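PDB 6HVG: alternansucrase from Leuconostoc mesenteroides, which is a multidomain protein of glycoside hydrolase family 70, built on a TIM-barrel-type core with cell-wall-binding-type repeats in its sequence. Local coordinates for residues A[807-812]-A[1002-1007]. Sequence-based numbering, arbitrary orientation.
Sequences LPSAYA and GYLGVW
Leu1004 reaches out of strand 1003-1007 and sets its two methyl groups against one side of helix 807-812. With CG anti to the backbone N (chi1 179°), the side chain runs out from the strand and forks at the helix surface. Leu1004 CD1 lies 3.8 Å from Ala812 CB. CD2 lies nearer the N-terminal end of the helix, over the backbone of the first turn: it is 4.0 Å from Ser809 CA and 4.3 Å from Pro808 CB. Ser809 comes in from beside this fork. Its OG, turned anti to its own carbonyl carbon, stands 4.0 Å from Leu1004 CB, a contact of van der Waals kind.

The two axes cross at 41° and come within 8.9 Å, a close approach, probably helped by the small Ser809 and Ala812 at the interface. Strand 1003-1009 sits between strands 910-915 and 940-947, and Val914 and Val912 of the former extend the surface on which Ser809 and Ala812 rest. Helix 844-857 flanks the helix through Val846 and Leu850. Helix 807-814 comes just before strand 821-825 of the parallel barrel sheet, so the contact links the barrel region to the antiparallel sheet of strand 1003-1009, both within the family 70 region. Across these two segments, then, a buried helix is held to that sheet by apolar fit around one leucine, with no polar bond to fix its direction.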
ATOM      1  N   LEU A 807     -22.783   1.710 -13.704  1.00 54.12           N
ATOM      2  CA  LEU A 807     -23.124   0.692 -12.722  1.00 52.45           C
ATOM      3  C   LEU A 807     -24.447  -0.042 -13.000  1.00 55.45           C
ATOM      4  O   LEU A 807     -24.501  -1.270 -12.848  1.00 58.46           O
ATOM      5  CB  LEU A 807     -23.107   1.280 -11.312  1.00 50.51           C
ATOM      6  CG  LEU A 807     -21.681   1.533 -10.784  1.00 48.69           C
ATOM      7  CD1 LEU A 807     -21.708   2.161  -9.413  1.00 47.37           C
ATOM      8  CD2 LEU A 807     -20.868   0.258 -10.728  1.00 48.72           C
ATOM      9  N   PRO A 808     -25.502   0.683 -13.419  1.00 53.49           N
ATOM     10  CA  PRO A 808     -26.720  -0.022 -13.817  1.00 54.60           C
ATOM     11  C   PRO A 808     -26.513  -1.032 -14.947  1.00 54.21           C
ATOM     12  O   PRO A 808     -27.042  -2.135 -14.893  1.00 58.14           O
ATOM     13  CB  PRO A 808     -27.640   1.116 -14.271  1.00 55.32           C
ATOM     14  CG  PRO A 808     -27.217   2.258 -13.432  1.00 54.34           C
ATOM     15  CD  PRO A 808     -25.724   2.132 -13.325  1.00 53.35           C
ATOM     16  N   SER A 809     -25.746  -0.653 -15.958  1.00 53.17           N
ATOM     17  CA  SER A 809     -25.502  -1.521 -17.099  1.00 53.26           C
ATOM     18  C   SER A 809     -24.685  -2.723 -16.671  1.00 51.48           C
ATOM     19  O   SER A 809     -24.913  -3.840 -17.132  1.00 52.66           O
ATOM     20  CB  SER A 809     -24.801  -0.737 -18.227  1.00 52.87           C
ATOM     21  OG  SER A 809     -25.346   0.571 -18.359  1.00 53.08           O
ATOM     22  N   ALA A 810     -23.715  -2.484 -15.803  1.00 52.95           N
ATOM     23  CA  ALA A 810     -22.891  -3.553 -15.251  1.00 53.71           C
ATOM     24  C   ALA A 810     -23.734  -4.559 -14.463  1.00 52.62           C
ATOM     25  O   ALA A 810     -23.560  -5.756 -14.624  1.00 53.52           O
ATOM     26  CB  ALA A 810     -21.802  -2.967 -14.361  1.00 55.19           C
ATOM     27  N   TYR A 811     -24.643  -4.069 -13.619  1.00 51.09           N
ATOM     28  CA  TYR A 811     -25.571  -4.943 -12.895  1.00 48.26           C
ATOM     29  C   TYR A 811     -26.546  -5.679 -13.826  1.00 46.36           C
ATOM     30  O   TYR A 811     -26.878  -6.832 -13.590  1.00 45.25           O
ATOM     31  CB  TYR A 811     -26.310  -4.187 -11.781  1.00 47.58           C
ATOM     32  CG  TYR A 811     -25.512  -4.152 -10.488  1.00 47.14           C
ATOM     33  CD1 TYR A 811     -25.614  -5.169  -9.567  1.00 47.95           C
ATOM     34  CD2 TYR A 811     -24.639  -3.118 -10.209  1.00 47.44           C
ATOM     35  CE1 TYR A 811     -24.877  -5.150  -8.389  1.00 48.27           C
ATOM     36  CE2 TYR A 811     -23.902  -3.086  -9.039  1.00 46.47           C
ATOM     37  CZ  TYR A 811     -24.022  -4.104  -8.134  1.00 46.88           C
ATOM     38  OH  TYR A 811     -23.284  -4.094  -6.973  1.00 47.41           O
ATOM     39  N   ALA A 812     -26.966  -5.047 -14.909  1.00 47.37           N
ATOM     40  CA  ALA A 812     -27.827  -5.719 -15.878  1.00 48.50           C
ATOM     41  C   ALA A 812     -27.158  -6.986 -16.381  1.00 48.80           C
ATOM     42  O   ALA A 812     -27.804  -8.033 -16.503  1.00 53.43           O
ATOM     43  CB  ALA A 812     -28.166  -4.804 -17.048  1.00 49.90           C
ATOM     44  N   GLY A1002     -23.529   5.493 -22.066  1.00 59.04           N
ATOM     45  CA  GLY A1002     -23.666   4.466 -23.099  1.00 59.45           C
ATOM     46  C   GLY A1002     -25.127   4.147 -23.342  1.00 59.40           C
ATOM     47  O   GLY A1002     -25.989   5.022 -23.208  1.00 60.65           O
ATOM     48  N   TYR A1003     -25.413   2.898 -23.697  1.00 59.60           N
ATOM     49  CA  TYR A1003     -26.805   2.452 -23.899  1.00 61.73           C
ATOM     50  C   TYR A1003     -27.165   1.296 -22.974  1.00 59.48           C
ATOM     51  O   TYR A1003     -26.300   0.490 -22.649  1.00 60.99           O
ATOM     52  CB  TYR A1003     -27.053   2.006 -25.348  1.00 60.39           C
ATOM     53  CG  TYR A1003     -28.490   1.614 -25.548  1.00 60.67           C
ATOM     54  CD1 TYR A1003     -29.468   2.577 -25.685  1.00 62.43           C
ATOM     55  CD2 TYR A1003     -28.888   0.289 -25.519  1.00 60.80           C
ATOM     56  CE1 TYR A1003     -30.798   2.233 -25.829  1.00 61.14           C
ATOM     57  CE2 TYR A1003     -30.220  -0.058 -25.675  1.00 59.89           C
ATOM     58  CZ  TYR A1003     -31.165   0.920 -25.826  1.00 59.27           C
ATOM     59  OH  TYR A1003     -32.487   0.586 -25.979  1.00 63.69           O
ATOM     60  N   LEU A1004     -28.432   1.238 -22.550  1.00 58.17           N
ATOM     61  CA  LEU A1004     -28.980   0.082 -21.826  1.00 56.74           C
ATOM     62  C   LEU A1004     -30.450  -0.131 -22.162  1.00 59.10           C
ATOM     63  O   LEU A1004     -31.293   0.744 -21.918  1.00 63.65           O
ATOM     64  CB  LEU A1004     -28.846   0.267 -20.318  1.00 57.40           C
ATOM     65  CG  LEU A1004     -29.399  -0.844 -19.427  1.00 57.74           C
ATOM     66  CD1 LEU A1004     -28.726  -2.161 -19.738  1.00 56.93           C
ATOM     67  CD2 LEU A1004     -29.230  -0.488 -17.950  1.00 58.82           C
ATOM     68  N   GLY A1005     -30.759  -1.299 -22.718  1.00 57.55           N
ATOM     69  CA  GLY A1005     -32.153  -1.723 -22.936  1.00 55.15           C
ATOM     70  C   GLY A1005     -32.355  -3.156 -22.453  1.00 53.93           C
ATOM     71  O   GLY A1005     -31.576  -4.048 -22.797  1.00 55.32           O
ATOM     72  N   VAL A1006     -33.381  -3.374 -21.639  1.00 51.50           N
ATOM     73  CA  VAL A1006     -33.726  -4.701 -21.187  1.00 49.39           C
ATOM     74  C   VAL A1006     -35.187  -4.980 -21.504  1.00 49.94           C
ATOM     75  O   VAL A1006     -36.059  -4.154 -21.228  1.00 49.57           O
ATOM     76  CB  VAL A1006     -33.502  -4.882 -19.680  1.00 50.74           C
ATOM     77  CG1 VAL A1006     -33.728  -6.341 -19.290  1.00 51.50           C
ATOM     78  CG2 VAL A1006     -32.093  -4.462 -19.301  1.00 52.08           C
ATOM     79  N   TRP A1007     -35.448  -6.164 -22.066  1.00 49.74           N
ATOM     80  CA  TRP A1007     -36.774  -6.540 -22.509  1.00 49.17           C
ATOM     81  C   TRP A1007     -37.181  -7.894 -21.924  1.00 50.72           C
ATOM     82  O   TRP A1007     -36.372  -8.838 -21.819  1.00 52.31           O
ATOM     83  CB  TRP A1007     -36.811  -6.587 -24.027  1.00 49.82           C
ATOM     84  CG  TRP A1007     -36.676  -5.235 -24.637  1.00 51.84           C
ATOM     85  CD1 TRP A1007     -35.540  -4.545 -24.822  1.00 53.47           C
ATOM     86  CD2 TRP A1007     -37.725  -4.424 -25.151  1.00 52.12           C
ATOM     87  NE1 TRP A1007     -35.804  -3.336 -25.420  1.00 56.76           N
ATOM     88  CE2 TRP A1007     -37.149  -3.243 -25.625  1.00 53.72           C
ATOM     89  CE3 TRP A1007     -39.101  -4.578 -25.242  1.00 53.90           C
ATOM     90  CZ2 TRP A1007     -37.897  -2.220 -26.183  1.00 54.95           C
ATOM     91  CZ3 TRP A1007     -39.849  -3.558 -25.806  1.00 55.06           C
ATOM     92  CH2 TRP A1007     -39.247  -2.400 -26.270  1.00 53.90           C
TER